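Local coordinates for peptidase S9 prolyl oligopeptidase catalytic domain-containing protein (Pyrococcus horikoshii, PDB 4HXE) that probably acts as a serine peptidase of the prolyl oligopeptidase family, with a beta-propeller joined to an alpha/beta-hydrolase domain, and binds magnesium ions, at residues Y239-D244 / K509-D514. Residues are numbered along the deposited sequence; the frame is centred on the assembly and turned at random.
Sequences YVSEHD and KEVIGD. With MG (magnesium ion), chain B.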
loop_
_atom_site.group_PDB
_atom_site.type_symbol
_atom_site.label_atom_id
_atom_site.label_comp_id
_atom_site.label_asym_id
_atom_site.label_seq_id
_atom_site.Cartn_x
_atom_site.Cartn_y
_atom_site.Cartn_z
ATOM N N TYR A 239 44.120 -18.626 31.345
ATOM C CA TYR A 239 42.767 -18.120 31.644
ATOM C C TYR A 239 42.481 -17.076 30.628
ATOM O O TYR A 239 43.378 -16.249 30.306
ATOM C CB TYR A 239 42.697 -17.491 33.054
ATOM C CG TYR A 239 43.177 -18.443 34.135
ATOM C CD1 TYR A 239 42.351 -19.454 34.603
ATOM C CD2 TYR A 239 44.490 -18.377 34.616
ATOM C CE1 TYR A 239 42.783 -20.375 35.571
ATOM C CE2 TYR A 239 44.945 -19.270 35.580
ATOM C CZ TYR A 239 44.080 -20.249 36.056
ATOM O OH TYR A 239 44.530 -21.126 36.972
ATOM N N VAL A 240 41.265 -17.075 30.106
ATOM C CA VAL A 240 40.896 -16.029 29.204
ATOM C C VAL A 240 40.966 -14.696 29.946
ATOM O O VAL A 240 41.232 -13.678 29.319
ATOM C CB VAL A 240 39.517 -16.221 28.502
ATOM C CG1 VAL A 240 39.416 -17.648 27.921
ATOM C CG2 VAL A 240 38.399 -16.013 29.479
ATOM N N SER A 241 40.763 -14.701 31.270
ATOM C CA SER A 241 40.858 -13.462 32.071
ATOM C C SER A 241 42.280 -12.827 32.151
ATOM O O SER A 241 42.452 -11.719 32.711
ATOM C CB SER A 241 40.374 -13.756 33.485
ATOM O OG SER A 241 38.993 -14.142 33.429
ATOM N N GLU A 242 43.289 -13.519 31.628
ATOM C CA GLU A 242 44.632 -12.987 31.673
ATOM C C GLU A 242 44.665 -11.711 30.842
ATOM O O GLU A 242 43.878 -11.582 29.897
ATOM C CB GLU A 242 45.662 -14.030 31.105
ATOM C CG GLU A 242 46.174 -15.032 32.121
ATOM C CD GLU A 242 46.938 -16.164 31.433
ATOM O OE1 GLU A 242 47.832 -15.898 30.601
ATOM O OE2 GLU A 242 46.645 -17.330 31.729
ATOM N N HIS A 243 45.599 -10.804 31.149
ATOM C CA HIS A 243 45.721 -9.581 30.360
ATOM C C HIS A 243 46.092 -9.837 28.918
ATOM O O HIS A 243 47.049 -10.494 28.633
ATOM C CB HIS A 243 46.764 -8.634 30.938
ATOM C CG HIS A 243 46.314 -7.911 32.188
ATOM N ND1 HIS A 243 44.990 -7.744 32.521
ATOM C CD2 HIS A 243 47.040 -7.295 33.188
ATOM C CE1 HIS A 243 44.901 -7.051 33.664
ATOM N NE2 HIS A 243 46.136 -6.790 34.092
ATOM N N ASP A 244 45.301 -9.327 27.991
ATOM C CA ASP A 244 45.712 -9.421 26.594
ATOM C C ASP A 244 46.819 -8.479 26.313
ATOM O O ASP A 244 46.798 -7.323 26.804
ATOM C CB ASP A 244 44.528 -9.173 25.687
ATOM C CG ASP A 244 43.581 -10.353 25.707
ATOM O OD1 ASP A 244 44.032 -11.505 25.512
ATOM O OD2 ASP A 244 42.387 -10.142 25.963
ATOM N N LYS A 509 33.464 -22.186 33.489
ATOM C CA LYS A 509 34.467 -23.132 33.962
ATOM C C LYS A 509 35.633 -22.387 34.555
ATOM O O LYS A 509 36.207 -22.850 35.565
ATOM C CB LYS A 509 34.990 -24.051 32.845
ATOM C CG LYS A 509 33.931 -25.113 32.460
ATOM C CD LYS A 509 34.542 -26.121 31.475
ATOM C CE LYS A 509 33.505 -27.241 31.198
ATOM N NZ LYS A 509 33.959 -28.120 30.067
ATOM N N GLU A 510 35.979 -21.248 33.930
ATOM C CA GLU A 510 37.088 -20.416 34.419
ATOM C C GLU A 510 36.646 -19.610 35.677
ATOM O O GLU A 510 37.363 -19.609 36.698
ATOM C CB GLU A 510 37.503 -19.428 33.362
ATOM C CG GLU A 510 38.646 -18.502 33.836
ATOM C CD GLU A 510 39.254 -17.811 32.681
ATOM O OE1 GLU A 510 39.370 -16.554 32.790
ATOM O OE2 GLU A 510 39.563 -18.533 31.680
ATOM N N VAL A 511 35.491 -18.922 35.610
ATOM C CA VAL A 511 35.224 -17.922 36.634
ATOM C C VAL A 511 34.562 -18.523 37.881
ATOM O O VAL A 511 34.713 -18.004 39.045
ATOM C CB VAL A 511 34.390 -16.749 36.036
ATOM C CG1 VAL A 511 33.956 -15.772 37.122
ATOM C CG2 VAL A 511 35.213 -16.064 34.934
ATOM N N ILE A 512 33.812 -19.592 37.652
ATOM C CA ILE A 512 33.102 -20.269 38.730
ATOM C C ILE A 512 33.836 -21.595 39.102
ATOM O O ILE A 512 34.061 -21.856 40.283
ATOM C CB ILE A 512 31.626 -20.556 38.357
ATOM C CG1 ILE A 512 30.926 -19.265 37.855
ATOM C CG2 ILE A 512 30.882 -21.127 39.542
ATOM C CD1 ILE A 512 31.205 -18.018 38.688
ATOM N N GLY A 513 34.209 -22.421 38.130
ATOM C CA GLY A 513 34.983 -23.627 38.488
ATOM C C GLY A 513 34.751 -24.757 37.509
ATOM O O GLY A 513 33.745 -24.766 36.759
ATOM N N ASP A 514 35.704 -25.685 37.466
ATOM C CA ASP A 514 35.584 -26.900 36.699
ATOM C C ASP A 514 34.519 -27.836 37.214
ATOM O O ASP A 514 33.998 -27.640 38.295
ATOM C CB ASP A 514 36.933 -27.658 36.728
ATOM C CG ASP A 514 37.942 -27.057 35.747
ATOM O OD1 ASP A 514 39.121 -26.912 36.140
ATOM O OD2 ASP A 514 37.554 -26.716 34.583
HETATM MG MG MG B . 41.229 -9.427 27.575
HETATM O O HOH W 1 41.534 -11.023 29.089
HETATM O O HOH W 2 40.919 -7.757 26.160
HETATM O O HOH W 3 39.548 -10.768 26.745
HETATM O O HOH W 4 39.776 -8.637 28.918
#
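Glu510, near the end of helix 504-511, reaches into the turn formed by Tyr239 to Glu242 and takes three hydrogen bonds on its carboxylate. Glu510 OE2 accepts the backbone N-H of Val240 at 2.7 Å, from the syn side and 17° out of the carboxylate plane. OE1 has two donors: Ser241 N donates at 2.8 Å to the syn lone pair of Glu510 OE1, while the hydroxyl Ser241 OG gives a short 2.5 Å bond to the same Glu510 OE1, arriving nearly along the C-O axis. Glu510 spans the gap to the loop by an extended chain, its CG trans to the backbone nitrogen (chi1 179°). Its CD lies at the edge of the Tyr239 ring, in the ring plane, with carboxylate and ring 85° apart; Val240 CG2 packs 3.5 Å from Glu510 OE1. Cut back to an alanine, this position is likely to leave the N-H groups of Val240 and Ser241 without these acceptors and the serine hydroxyl free to turn.

The turn satisfies its own ends: Glu242 N bonds to Tyr239 O, and Glu242 OE2 accepts Tyr239 N at 2.9 Å. On the magnesium side, one water bound to the metal donates to both Val240 O and Glu242 O, and Asp244 OD2 binds the ion at 2.1 Å, with Glu263 as a further ligand. Lys237 pairs with Asp244 OD1 and also bonds to Val240 O.

The arrangement is a type I beta turn whose two central N-H groups, of Val240 and Ser241, are taken up by a helix-borne carboxylate, joining a magnesium-binding propeller loop to the hydrolase domain, the two-domain architecture of prolyl oligopeptidases.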